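PDB 6W1W: motility-associated killing factor MakB from Vibrio cholerae serotype O1, which probably serves as one component of a three-component cytotoxin, sharing the helical build of alpha-pore-forming toxins. Local coordinates for residues Asp18-Phe23 with Ala179-Ala184; Asn14-Val19 with Glu328-Ile333; Gln102-Leu107 with Ala300-Ser305. All coordinates share one frame; numbering follows the deposited sequence.

Contact 1: residues Asp18-Phe23 with Ala179-Ala184; sequences DVYTDF and ANVTAA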
ATOM      1  N   ASP A  18      -3.927  -6.567   7.662  1.00125.30           N
ATOM      2  CA  ASP A  18      -4.667  -6.164   6.472  1.00131.84           C
ATOM      3  C   ASP A  18      -4.609  -4.658   6.245  1.00132.82           C
ATOM      4  O   ASP A  18      -4.565  -4.214   5.094  1.00135.69           O
ATOM      5  CB  ASP A  18      -6.117  -6.641   6.562  1.00132.05           C
ATOM      6  CG  ASP A  18      -6.303  -8.046   6.019  1.00134.97           C
ATOM      7  OD1 ASP A  18      -5.285  -8.719   5.749  1.00134.84           O
ATOM      8  OD2 ASP A  18      -7.463  -8.475   5.850  1.00134.79           O
ATOM      9  N   VAL A  19      -4.605  -3.857   7.314  1.00132.04           N
ATOM     10  CA  VAL A  19      -4.437  -2.418   7.133  1.00130.24           C
ATOM     11  C   VAL A  19      -2.980  -2.055   6.884  1.00126.10           C
ATOM     12  O   VAL A  19      -2.704  -1.006   6.288  1.00131.73           O
ATOM     13  CB  VAL A  19      -4.986  -1.629   8.334  1.00123.33           C
ATOM     14  CG1 VAL A  19      -6.470  -1.916   8.531  1.00115.25           C
ATOM     15  CG2 VAL A  19      -4.202  -1.946   9.596  1.00116.00           C
ATOM     16  N   TYR A  20      -2.042  -2.897   7.324  1.00112.01           N
ATOM     17  CA  TYR A  20      -0.637  -2.702   6.981  1.00123.38           C
ATOM     18  C   TYR A  20      -0.384  -3.065   5.524  1.00130.12           C
ATOM     19  O   TYR A  20       0.290  -2.326   4.796  1.00131.15           O
ATOM     20  CB  TYR A  20       0.241  -3.535   7.917  1.00131.98           C
ATOM     21  CG  TYR A  20       1.732  -3.472   7.647  1.00129.39           C
ATOM     22  CD1 TYR A  20       2.378  -2.261   7.439  1.00130.50           C
ATOM     23  CD2 TYR A  20       2.499  -4.631   7.640  1.00128.38           C
ATOM     24  CE1 TYR A  20       3.748  -2.210   7.208  1.00138.96           C
ATOM     25  CE2 TYR A  20       3.864  -4.591   7.413  1.00135.83           C
ATOM     26  CZ  TYR A  20       4.485  -3.382   7.197  1.00134.29           C
ATOM     27  OH  TYR A  20       5.846  -3.350   6.971  1.00107.31           O
ATOM     28  N   THR A  21      -0.923  -4.205   5.080  1.00128.02           N
ATOM     29  CA  THR A  21      -0.817  -4.595   3.677  1.00124.77           C
ATOM     30  C   THR A  21      -1.401  -3.523   2.765  1.00139.05           C
ATOM     31  O   THR A  21      -0.767  -3.105   1.788  1.00145.53           O
ATOM     32  CB  THR A  21      -1.522  -5.936   3.452  1.00122.21           C
ATOM     33  OG1 THR A  21      -0.754  -6.988   4.051  1.00123.80           O
ATOM     34  CG2 THR A  21      -1.706  -6.214   1.958  1.00116.29           C
ATOM     35  N   ASP A  22      -2.611  -3.052   3.080  1.00140.29           N
ATOM     36  CA  ASP A  22      -3.236  -2.002   2.284  1.00142.46           C
ATOM     37  C   ASP A  22      -2.538  -0.660   2.429  1.00129.70           C
ATOM     38  O   ASP A  22      -2.792   0.242   1.626  1.00118.90           O
ATOM     39  CB  ASP A  22      -4.712  -1.866   2.656  1.00153.53           C
ATOM     40  CG  ASP A  22      -5.539  -3.032   2.163  1.00165.80           C
ATOM     41  OD1 ASP A  22      -6.236  -3.669   2.983  1.00165.45           O
ATOM     42  OD2 ASP A  22      -5.471  -3.327   0.951  1.00171.01           O
ATOM     43  N   PHE A  23      -1.670  -0.505   3.428  1.00125.46           N
ATOM     44  CA  PHE A  23      -0.838   0.688   3.502  1.00124.61           C
ATOM     45  C   PHE A  23       0.372   0.566   2.585  1.00141.66           C
ATOM     46  O   PHE A  23       0.707   1.507   1.858  1.00153.68           O
ATOM     47  CB  PHE A  23      -0.386   0.930   4.940  1.00123.32           C
ATOM     48  CG  PHE A  23      -0.654   2.318   5.435  1.00137.96           C
ATOM     49  CD1 PHE A  23       0.162   3.375   5.061  1.00147.73           C
ATOM     50  CD2 PHE A  23      -1.724   2.568   6.283  1.00132.57           C
ATOM     51  CE1 PHE A  23      -0.090   4.655   5.523  1.00161.10           C
ATOM     52  CE2 PHE A  23      -1.978   3.844   6.746  1.00138.41           C
ATOM     53  CZ  PHE A  23      -1.163   4.888   6.366  1.00157.47           C
ATOM     54  N   ALA A 179       7.338 -11.307  -2.083  1.00 92.41           N
ATOM     55  CA  ALA A 179       6.805 -12.021  -0.934  1.00 95.71           C
ATOM     56  C   ALA A 179       5.451 -11.459  -0.518  1.00110.81           C
ATOM     57  O   ALA A 179       5.182 -10.260  -0.640  1.00113.65           O
ATOM     58  CB  ALA A 179       7.773 -11.926   0.245  1.00 86.95           C
ATOM     59  N   ASN A 180       4.596 -12.340  -0.012  1.00125.30           N
ATOM     60  CA  ASN A 180       3.323 -11.937   0.567  1.00137.67           C
ATOM     61  C   ASN A 180       3.514 -11.613   2.042  1.00140.39           C
ATOM     62  O   ASN A 180       4.168 -12.366   2.771  1.00138.45           O
ATOM     63  CB  ASN A 180       2.274 -13.036   0.393  1.00148.02           C
ATOM     64  CG  ASN A 180       1.740 -13.109  -1.022  1.00151.47           C
ATOM     65  OD1 ASN A 180       1.648 -12.096  -1.716  1.00151.62           O
ATOM     66  ND2 ASN A 180       1.384 -14.312  -1.461  1.00147.16           N
ATOM     67  N   VAL A 181       2.949 -10.490   2.474  1.00146.44           N
ATOM     68  CA  VAL A 181       3.050 -10.050   3.860  1.00142.91           C
ATOM     69  C   VAL A 181       1.830 -10.576   4.609  1.00146.76           C
ATOM     70  O   VAL A 181       0.699 -10.159   4.343  1.00152.12           O
ATOM     71  CB  VAL A 181       3.153  -8.524   3.959  1.00119.21           C
ATOM     72  CG1 VAL A 181       3.807  -8.125   5.273  1.00112.41           C
ATOM     73  CG2 VAL A 181       3.923  -7.960   2.764  1.00105.05           C
ATOM     74  N   THR A 182       2.055 -11.500   5.538  1.00138.04           N
ATOM     75  CA  THR A 182       0.997 -12.091   6.347  1.00136.99           C
ATOM     76  C   THR A 182       1.234 -11.776   7.822  1.00139.92           C
ATOM     77  O   THR A 182       2.206 -11.113   8.190  1.00137.01           O
ATOM     78  CB  THR A 182       0.914 -13.603   6.123  1.00138.89           C
ATOM     79  OG1 THR A 182       2.026 -14.241   6.761  1.00141.50           O
ATOM     80  CG2 THR A 182       0.933 -13.919   4.634  1.00131.24           C
ATOM     81  N   ALA A 183       0.327 -12.272   8.669  1.00142.71           N
ATOM     82  CA  ALA A 183       0.400 -12.066  10.114  1.00146.00           C
ATOM     83  C   ALA A 183       1.325 -13.065  10.801  1.00138.76           C
ATOM     84  O   ALA A 183       2.134 -12.678  11.655  1.00106.66           O
ATOM     85  CB  ALA A 183      -1.000 -12.150  10.728  1.00145.45           C
ATOM     86  N   ALA A 184       1.221 -14.351  10.448  1.00150.22           N
ATOM     87  CA  ALA A 184       2.108 -15.351  11.034  1.00150.77           C
ATOM     88  C   ALA A 184       3.563 -15.064  10.699  1.00139.03           C
ATOM     89  O   ALA A 184       4.460 -15.369  11.496  1.00123.19           O
ATOM     90  CB  ALA A 184       1.721 -16.750  10.556  1.00140.61           C
TER

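Contact 2: residues Asn14-Val19 with Glu328-Ile333; sequences NMLTDV and EFVQLI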
ATOM      1  N   ASN A  14      -4.739 -10.147  12.471  1.00110.04           N
ATOM      2  CA  ASN A  14      -4.995 -10.215  11.036  1.00120.61           C
ATOM      3  C   ASN A  14      -5.503  -8.882  10.503  1.00136.02           C
ATOM      4  O   ASN A  14      -5.141  -8.474   9.393  1.00138.80           O
ATOM      5  CB  ASN A  14      -5.992 -11.332  10.730  1.00127.60           C
ATOM      6  CG  ASN A  14      -5.435 -12.707  11.037  1.00132.03           C
ATOM      7  OD1 ASN A  14      -4.418 -12.841  11.721  1.00127.79           O
ATOM      8  ND2 ASN A  14      -6.100 -13.738  10.533  1.00133.98           N
HETATM    9  N   MSE A  15      -6.334  -8.186  11.276  1.00146.38           N
HETATM   10  CA  MSE A  15      -6.861  -6.888  10.862  1.00140.50           C
HETATM   11  C   MSE A  15      -5.773  -5.827  10.904  1.00134.37           C
HETATM   12  O   MSE A  15      -5.791  -4.880  10.119  1.00145.31           O
HETATM   13  CB  MSE A  15      -8.039  -6.468  11.741  1.00155.29           C
HETATM   14  CG  MSE A  15      -9.171  -7.478  11.763  1.00193.03           C
HETATM   15 SE   MSE A  15     -10.848  -6.729  12.412  1.00230.66          SE
HETATM   16  CE  MSE A  15     -11.915  -8.361  12.453  1.00231.59           C
ATOM     17  N   LEU A  16      -4.824  -5.986  11.831  1.00121.40           N
ATOM     18  CA  LEU A  16      -3.639  -5.136  11.817  1.00119.81           C
ATOM     19  C   LEU A  16      -2.812  -5.372  10.559  1.00122.18           C
ATOM     20  O   LEU A  16      -2.313  -4.421   9.943  1.00117.98           O
ATOM     21  CB  LEU A  16      -2.792  -5.382  13.066  1.00112.73           C
ATOM     22  CG  LEU A  16      -2.959  -4.418  14.246  1.00107.23           C
ATOM     23  CD1 LEU A  16      -3.192  -2.992  13.759  1.00 97.55           C
ATOM     24  CD2 LEU A  16      -4.066  -4.872  15.182  1.00107.03           C
ATOM     25  N   THR A  17      -2.655  -6.634  10.158  1.00127.57           N
ATOM     26  CA  THR A  17      -1.882  -6.926   8.956  1.00128.41           C
ATOM     27  C   THR A  17      -2.598  -6.428   7.706  1.00123.95           C
ATOM     28  O   THR A  17      -1.960  -5.896   6.790  1.00120.17           O
ATOM     29  CB  THR A  17      -1.605  -8.429   8.869  1.00116.65           C
ATOM     30  OG1 THR A  17      -0.631  -8.789   9.857  1.00111.72           O
ATOM     31  CG2 THR A  17      -1.092  -8.815   7.485  1.00103.02           C
ATOM     32  N   ASP A  18      -3.927  -6.567   7.662  1.00125.30           N
ATOM     33  CA  ASP A  18      -4.667  -6.164   6.472  1.00131.84           C
ATOM     34  C   ASP A  18      -4.609  -4.658   6.245  1.00132.82           C
ATOM     35  O   ASP A  18      -4.565  -4.214   5.094  1.00135.69           O
ATOM     36  CB  ASP A  18      -6.117  -6.641   6.562  1.00132.05           C
ATOM     37  CG  ASP A  18      -6.303  -8.046   6.019  1.00134.97           C
ATOM     38  OD1 ASP A  18      -5.285  -8.719   5.749  1.00134.84           O
ATOM     39  OD2 ASP A  18      -7.463  -8.475   5.850  1.00134.79           O
ATOM     40  N   VAL A  19      -4.605  -3.857   7.314  1.00132.04           N
ATOM     41  CA  VAL A  19      -4.437  -2.418   7.133  1.00130.24           C
ATOM     42  C   VAL A  19      -2.980  -2.055   6.884  1.00126.10           C
ATOM     43  O   VAL A  19      -2.704  -1.006   6.288  1.00131.73           O
ATOM     44  CB  VAL A  19      -4.986  -1.629   8.334  1.00123.33           C
ATOM     45  CG1 VAL A  19      -6.470  -1.916   8.531  1.00115.25           C
ATOM     46  CG2 VAL A  19      -4.202  -1.946   9.596  1.00116.00           C
ATOM     47  N   GLU A 328       2.987  -5.471  21.121  1.00125.91           N
ATOM     48  CA  GLU A 328       4.257  -5.965  20.602  1.00120.72           C
ATOM     49  C   GLU A 328       4.186  -6.254  19.107  1.00116.50           C
ATOM     50  O   GLU A 328       5.195  -6.115  18.404  1.00117.67           O
ATOM     51  CB  GLU A 328       4.690  -7.214  21.372  1.00120.58           C
ATOM     52  CG  GLU A 328       5.214  -6.924  22.774  1.00128.49           C
ATOM     53  CD  GLU A 328       5.472  -8.188  23.579  1.00142.71           C
ATOM     54  OE1 GLU A 328       5.523  -9.284  22.981  1.00143.01           O
ATOM     55  OE2 GLU A 328       5.618  -8.083  24.816  1.00146.54           O
ATOM     56  N   PHE A 329       3.015  -6.654  18.603  1.00115.13           N
ATOM     57  CA  PHE A 329       2.874  -6.861  17.165  1.00113.29           C
ATOM     58  C   PHE A 329       2.943  -5.544  16.405  1.00112.04           C
ATOM     59  O   PHE A 329       3.465  -5.496  15.284  1.00115.67           O
ATOM     60  CB  PHE A 329       1.559  -7.571  16.849  1.00108.72           C
ATOM     61  CG  PHE A 329       1.347  -7.823  15.382  1.00117.92           C
ATOM     62  CD1 PHE A 329       1.898  -8.938  14.772  1.00123.95           C
ATOM     63  CD2 PHE A 329       0.602  -6.949  14.610  1.00117.32           C
ATOM     64  CE1 PHE A 329       1.709  -9.175  13.421  1.00122.85           C
ATOM     65  CE2 PHE A 329       0.413  -7.183  13.257  1.00117.85           C
ATOM     66  CZ  PHE A 329       0.966  -8.298  12.663  1.00110.88           C
ATOM     67  N   VAL A 330       2.419  -4.470  16.992  1.00108.98           N
ATOM     68  CA  VAL A 330       2.436  -3.180  16.313  1.00104.13           C
ATOM     69  C   VAL A 330       3.840  -2.579  16.334  1.00101.59           C
ATOM     70  O   VAL A 330       4.234  -1.879  15.392  1.00 99.43           O
ATOM     71  CB  VAL A 330       1.388  -2.241  16.944  1.00100.81           C
ATOM     72  CG1 VAL A 330       1.443  -0.866  16.326  1.00 94.72           C
ATOM     73  CG2 VAL A 330      -0.015  -2.826  16.778  1.00 95.86           C
ATOM     74  N   GLN A 331       4.628  -2.861  17.374  1.00101.44           N
ATOM     75  CA  GLN A 331       5.998  -2.361  17.423  1.00117.17           C
ATOM     76  C   GLN A 331       6.882  -2.979  16.351  1.00125.05           C
ATOM     77  O   GLN A 331       7.941  -2.422  16.038  1.00130.82           O
ATOM     78  CB  GLN A 331       6.601  -2.616  18.803  1.00130.69           C
ATOM     79  CG  GLN A 331       6.004  -1.760  19.903  1.00138.89           C
ATOM     80  CD  GLN A 331       6.368  -2.252  21.291  1.00145.32           C
ATOM     81  OE1 GLN A 331       6.603  -3.442  21.504  1.00149.84           O
ATOM     82  NE2 GLN A 331       6.413  -1.333  22.244  1.00143.80           N
ATOM     83  N   LEU A 332       6.474  -4.113  15.780  1.00125.03           N
ATOM     84  CA  LEU A 332       7.279  -4.746  14.738  1.00123.92           C
ATOM     85  C   LEU A 332       7.002  -4.135  13.369  1.00115.46           C
ATOM     86  O   LEU A 332       7.939  -3.853  12.613  1.00118.77           O
ATOM     87  CB  LEU A 332       7.030  -6.256  14.709  1.00118.88           C
ATOM     88  CG  LEU A 332       7.397  -7.022  15.985  1.00124.83           C
ATOM     89  CD1 LEU A 332       7.045  -8.501  15.859  1.00118.53           C
ATOM     90  CD2 LEU A 332       8.871  -6.842  16.323  1.00115.23           C
ATOM     91  N   ILE A 333       5.727  -3.908  13.037  1.00113.48           N
ATOM     92  CA  ILE A 333       5.394  -3.284  11.757  1.00122.62           C
ATOM     93  C   ILE A 333       5.736  -1.798  11.736  1.00131.57           C
ATOM     94  O   ILE A 333       5.836  -1.206  10.654  1.00135.41           O
ATOM     95  CB  ILE A 333       3.908  -3.498  11.411  1.00112.61           C
ATOM     96  CG1 ILE A 333       3.016  -2.959  12.528  1.00108.50           C
ATOM     97  CG2 ILE A 333       3.615  -4.975  11.166  1.00116.16           C
ATOM     98  CD1 ILE A 333       1.542  -3.180  12.281  1.00102.36           C
TER

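Contact 3: residues Gln102-Leu107 with Ala300-Ser305; sequences QWIECL and ALQSGS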
ATOM      1  N   GLN A 102     -12.933   4.275  42.146  1.00143.39           N
ATOM      2  CA  GLN A 102     -11.681   4.275  41.395  1.00137.36           C
ATOM      3  C   GLN A 102     -11.805   3.466  40.111  1.00125.49           C
ATOM      4  O   GLN A 102     -11.196   3.816  39.091  1.00115.11           O
ATOM      5  CB  GLN A 102     -10.552   3.729  42.266  1.00147.58           C
ATOM      6  CG  GLN A 102     -10.324   4.513  43.545  1.00165.74           C
ATOM      7  CD  GLN A 102      -9.387   3.803  44.503  1.00181.59           C
ATOM      8  OE1 GLN A 102      -8.813   2.764  44.173  1.00178.69           O
ATOM      9  NE2 GLN A 102      -9.230   4.360  45.699  1.00191.46           N
ATOM     10  N   TRP A 103     -12.579   2.378  40.140  1.00127.32           N
ATOM     11  CA  TRP A 103     -12.799   1.604  38.923  1.00128.97           C
ATOM     12  C   TRP A 103     -13.492   2.439  37.854  1.00127.00           C
ATOM     13  O   TRP A 103     -13.124   2.379  36.676  1.00128.50           O
ATOM     14  CB  TRP A 103     -13.614   0.345  39.228  1.00142.07           C
ATOM     15  CG  TRP A 103     -12.812  -0.805  39.790  1.00141.71           C
ATOM     16  CD1 TRP A 103     -12.956  -1.382  41.020  1.00149.96           C
ATOM     17  CD2 TRP A 103     -11.747  -1.509  39.140  1.00125.03           C
ATOM     18  NE1 TRP A 103     -12.047  -2.400  41.174  1.00136.83           N
ATOM     19  CE2 TRP A 103     -11.293  -2.499  40.035  1.00131.50           C
ATOM     20  CE3 TRP A 103     -11.131  -1.397  37.890  1.00124.66           C
ATOM     21  CZ2 TRP A 103     -10.253  -3.369  39.719  1.00133.05           C
ATOM     22  CZ3 TRP A 103     -10.101  -2.263  37.577  1.00125.49           C
ATOM     23  CH2 TRP A 103      -9.671  -3.236  38.488  1.00133.03           C
ATOM     24  N   ILE A 104     -14.491   3.235  38.246  1.00133.73           N
ATOM     25  CA  ILE A 104     -15.207   4.056  37.275  1.00124.02           C
ATOM     26  C   ILE A 104     -14.303   5.150  36.727  1.00118.80           C
ATOM     27  O   ILE A 104     -14.292   5.412  35.519  1.00102.77           O
ATOM     28  CB  ILE A 104     -16.483   4.644  37.898  1.00108.02           C
ATOM     29  CG1 ILE A 104     -17.331   3.539  38.528  1.00115.62           C
ATOM     30  CG2 ILE A 104     -17.285   5.362  36.837  1.00106.85           C
ATOM     31  CD1 ILE A 104     -18.680   4.007  39.034  1.00111.80           C
ATOM     32  N   GLU A 105     -13.534   5.807  37.599  1.00119.30           N
ATOM     33  CA  GLU A 105     -12.599   6.829  37.134  1.00120.33           C
ATOM     34  C   GLU A 105     -11.578   6.238  36.173  1.00115.92           C
ATOM     35  O   GLU A 105     -11.200   6.882  35.186  1.00114.80           O
ATOM     36  CB  GLU A 105     -11.901   7.487  38.324  1.00132.28           C
ATOM     37  CG  GLU A 105     -12.849   8.193  39.281  1.00157.49           C
ATOM     38  CD  GLU A 105     -12.123   8.855  40.435  1.00165.76           C
ATOM     39  OE1 GLU A 105     -10.874   8.838  40.440  1.00165.88           O
ATOM     40  OE2 GLU A 105     -12.802   9.391  41.337  1.00162.75           O
ATOM     41  N   CYS A 106     -11.130   5.009  36.435  1.00129.22           N
ATOM     42  CA  CYS A 106     -10.199   4.356  35.521  1.00133.39           C
ATOM     43  C   CYS A 106     -10.891   3.959  34.225  1.00131.23           C
ATOM     44  O   CYS A 106     -10.330   4.132  33.137  1.00133.99           O
ATOM     45  CB  CYS A 106      -9.571   3.133  36.190  1.00141.03           C
ATOM     46  SG  CYS A 106      -7.781   3.018  35.972  1.00175.40           S
ATOM     47  N   LEU A 107     -12.116   3.439  34.322  1.00122.41           N
ATOM     48  CA  LEU A 107     -12.824   2.974  33.133  1.00114.80           C
ATOM     49  C   LEU A 107     -13.084   4.114  32.153  1.00119.64           C
ATOM     50  O   LEU A 107     -12.871   3.965  30.944  1.00118.79           O
ATOM     51  CB  LEU A 107     -14.135   2.301  33.534  1.00112.50           C
ATOM     52  CG  LEU A 107     -14.161   0.775  33.435  1.00124.89           C
ATOM     53  CD1 LEU A 107     -13.856   0.339  32.011  1.00123.91           C
ATOM     54  CD2 LEU A 107     -13.182   0.145  34.410  1.00102.43           C
ATOM     55  N   ALA A 300     -22.883  -0.796  34.803  1.00121.77           N
ATOM     56  CA  ALA A 300     -23.082  -1.773  35.868  1.00115.75           C
ATOM     57  C   ALA A 300     -22.466  -1.295  37.177  1.00112.71           C
ATOM     58  O   ALA A 300     -23.014  -1.551  38.255  1.00116.86           O
ATOM     59  CB  ALA A 300     -22.498  -3.123  35.458  1.00115.92           C
ATOM     60  N   LEU A 301     -21.327  -0.603  37.107  1.00105.29           N
ATOM     61  CA  LEU A 301     -20.729  -0.053  38.320  1.00120.42           C
ATOM     62  C   LEU A 301     -21.548   1.111  38.862  1.00128.68           C
ATOM     63  O   LEU A 301     -21.779   1.205  40.074  1.00110.64           O
ATOM     64  CB  LEU A 301     -19.295   0.393  38.047  1.00109.95           C
ATOM     65  CG  LEU A 301     -18.250  -0.678  37.741  1.00101.77           C
ATOM     66  CD1 LEU A 301     -17.027  -0.040  37.105  1.00110.93           C
ATOM     67  CD2 LEU A 301     -17.867  -1.448  39.001  1.00103.77           C
ATOM     68  N   GLN A 302     -21.992   2.011  37.977  1.00128.02           N
ATOM     69  CA  GLN A 302     -22.753   3.176  38.413  1.00120.17           C
ATOM     70  C   GLN A 302     -24.108   2.781  38.974  1.00131.47           C
ATOM     71  O   GLN A 302     -24.673   3.512  39.793  1.00139.38           O
ATOM     72  CB  GLN A 302     -22.932   4.156  37.255  1.00102.95           C
ATOM     73  CG  GLN A 302     -21.798   5.158  37.129  1.00101.23           C
ATOM     74  CD  GLN A 302     -21.771   5.860  35.785  1.00 99.96           C
ATOM     75  OE1 GLN A 302     -22.477   5.476  34.851  1.00100.22           O
ATOM     76  NE2 GLN A 302     -20.944   6.895  35.680  1.00 98.84           N
ATOM     77  N   SER A 303     -24.652   1.647  38.543  1.00114.29           N
ATOM     78  CA  SER A 303     -25.924   1.191  39.080  1.00118.84           C
ATOM     79  C   SER A 303     -25.767   0.423  40.386  1.00121.76           C
ATOM     80  O   SER A 303     -26.779   0.068  40.999  1.00122.49           O
ATOM     81  CB  SER A 303     -26.653   0.336  38.043  1.00120.52           C
ATOM     82  OG  SER A 303     -25.979  -0.887  37.833  1.00132.69           O
ATOM     83  N   GLY A 304     -24.539   0.171  40.833  1.00120.62           N
ATOM     84  CA  GLY A 304     -24.304  -0.422  42.134  1.00133.89           C
ATOM     85  C   GLY A 304     -23.942  -1.891  42.151  1.00128.12           C
ATOM     86  O   GLY A 304     -23.900  -2.484  43.235  1.00128.29           O
ATOM     87  N   SER A 305     -23.681  -2.496  40.996  1.00138.47           N
ATOM     88  CA  SER A 305     -23.280  -3.897  40.970  1.00140.11           C
ATOM     89  C   SER A 305     -22.001  -4.099  41.772  1.00132.53           C
ATOM     90  O   SER A 305     -21.071  -3.289  41.705  1.00129.56           O
ATOM     91  CB  SER A 305     -23.072  -4.367  39.529  1.00111.73           C
ATOM     92  OG  SER A 305     -24.192  -4.051  38.721  1.00115.91           O
TER

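Contact 1: residues Asp18-Phe23 with Ala179-Ala184
Val-181 meets Tyr-20 and Thr-21, and through it the loop Ala-179 to Thr-182 is laid against helix 9-35, an example of how one apolar side chain in an extended run can find a helix surface. The run starts at Ala-179, whose backbone is hydrogen-bonded to Phe-219 in strand 209-220. It continues through Asn-180, whose carbonyl oxygen accepts a hydrogen bond from Tyr-192 OH. Val-181 comes next and points toward the helix. With a first torsion of -157°, its CG1 branch lies across from the backbone N and reaches the Tyr-20 ring, where CG1 comes 4.1 Å from CE2. The two side chains cross nearly at right angles, and the methyl group approaches the ring obliquely. Tyr-20 itself swings its CG to the far side of its backbone N (chi1 178°), which carries the ring out from the helix toward the valine.

In the fold, the loop leads from the long helix 157-176 by way of short helix 183-187 to the antiparallel strands 193-203 and 209-220, so the contact sits where the helical body passes into the sheet, consistent with the helical body and sheet-bearing part of related alpha-pore-forming toxins.

Thr-21 also lies by Val-181: its OG1 is 4.2 Å from Val-181 CB and 3.5 Å from Val-181 O without forming a hydrogen bond. The two side chains run past each other in opposite senses, and the hydroxyl instead makes a weak bond to Thr-17 O within its own helix. The side chain of Thr-182 points away from helix 9-35, and the residue takes the N-cap position of helix 183-187, its OG1 weakly bonded to Gln-185 N. From Ala-183 onward the chain is helical, and Leu-186 of that short helix touches both Tyr-20 and Val-181.

Contact 2: residues Asn14-Val19 with Glu328-Ile333
The ring of Phe-329 receives Thr-17 at its edge: OG1 lies near the ring plane, 3.3 Å from CZ. Leu-16 comes to the same ring obliquely, and its CB stands 3.7 Å from CE2 and 4.0 Å from CD2. Phe-329 can reach both residues because its first torsion of -180° puts CG trans to the backbone N and sends the ring out toward helix 9-35, crossing the Thr-17 side chain at about a right angle. The threonine oxygen is buried, yet its hydrogen bond to Leu-13 O, one turn earlier, supplies the hydroxyl with a polar partner in its own helix; no hydrogen bond joins the two segments. Leu-13 and Leu-186 also touch Phe-329.

Leu-16 carries the contact on to the next residue of the facing helix. Its CG lies 4.2 Å from Val-330 CG2, the two side chains crossing roughly perpendicular. Phe-80 of helix 69-90 and Leu-283 of helix 276-302 also touch Leu-16, while Ile-77 touches Val-330, so the leucine takes part in the packing of four helices. Ile-333, one turn after Val-330, meets Tyr-20 further along helix 9-35.

The short helical segments run in nearly the same direction, their axes 18° apart and 11.0 Å distant at closest approach. The spacing leaves room for Leu-16 and Phe-329 to meet between the axes, and the nearly parallel pairing of the first long helix with the last one is consistent with the elongated helical bundle of the alpha-pore-forming toxins.

Contact 3: residues Gln102-Leu107 with Ala300-Ser305
Ile-104 and Leu-301 lie alongside each other, their side chains sliding past in opposite directions, so that the outer part of one rests on the root of the other. Ile-104 CG1 is 3.7 Å from Leu-301 CB and 3.9 Å from Leu-301 CD1, and the tip of the isoleucine goes on to the next residue, where Ile-104 CD1 lies 3.8 Å from Gln-302 CG. That last pair of side chains meets at a slant. The glutamine is extended beyond CG, which takes its amide along the isoleucine, with NE2 4.1 Å from Ile-104 CG2. Leu-301 CD1 also meets Trp-103 CB at 4.0 Å. The indole does not join in: a first torsion of -81° leads the ring away from the leucine, and it leans on Asn-93 and Thr-98 of the neighbouring loop.

These residues gather at one end of the long helical body, where helix 100-151 starts and helix 276-302 finishes. Here the disulfide Cys-106 to Cys-90 ties the beginning of the former to the end of helix 69-90, and Leu-107 continues the packing against Val-294 and Ile-298.

Just past the touching residues, the chain leaves its helix by a Schellman motif. Gly-304 has the positive phi (103°) that the turn requires, its N bonding back to Leu-301 O while Ser-305 N bonds to Ala-300 O. Ser-305 OG donates to that same carbonyl oxygen, 2.8 Å away and tilted 33° from the carbonyl plane, so two donors of one residue hold Ala-300 O as the chain leaves the helix after Gln-302.

How the contacts relate
Contacts 1 and 2 are neighbours, their centres 8 Å apart and both built on helix 9-35, which they share at Asp-18 and Val-19. They also touch directly: Ala-183 CA lies 3.4 Å from Thr-17 OG1, and Tyr-20 CD2 lies 3.7 Å from Ile-333 CG2, so helices 183-187 and 316-333 both press on this one helix. Contact 3 stands apart toward one end of the elongated body, with its centre about 39 Å from that of contact 1 and about 32 Å from that of contact 2. Contact 2 joins residues near the two chain ends, and both segments of contact 3 fall between them in sequence.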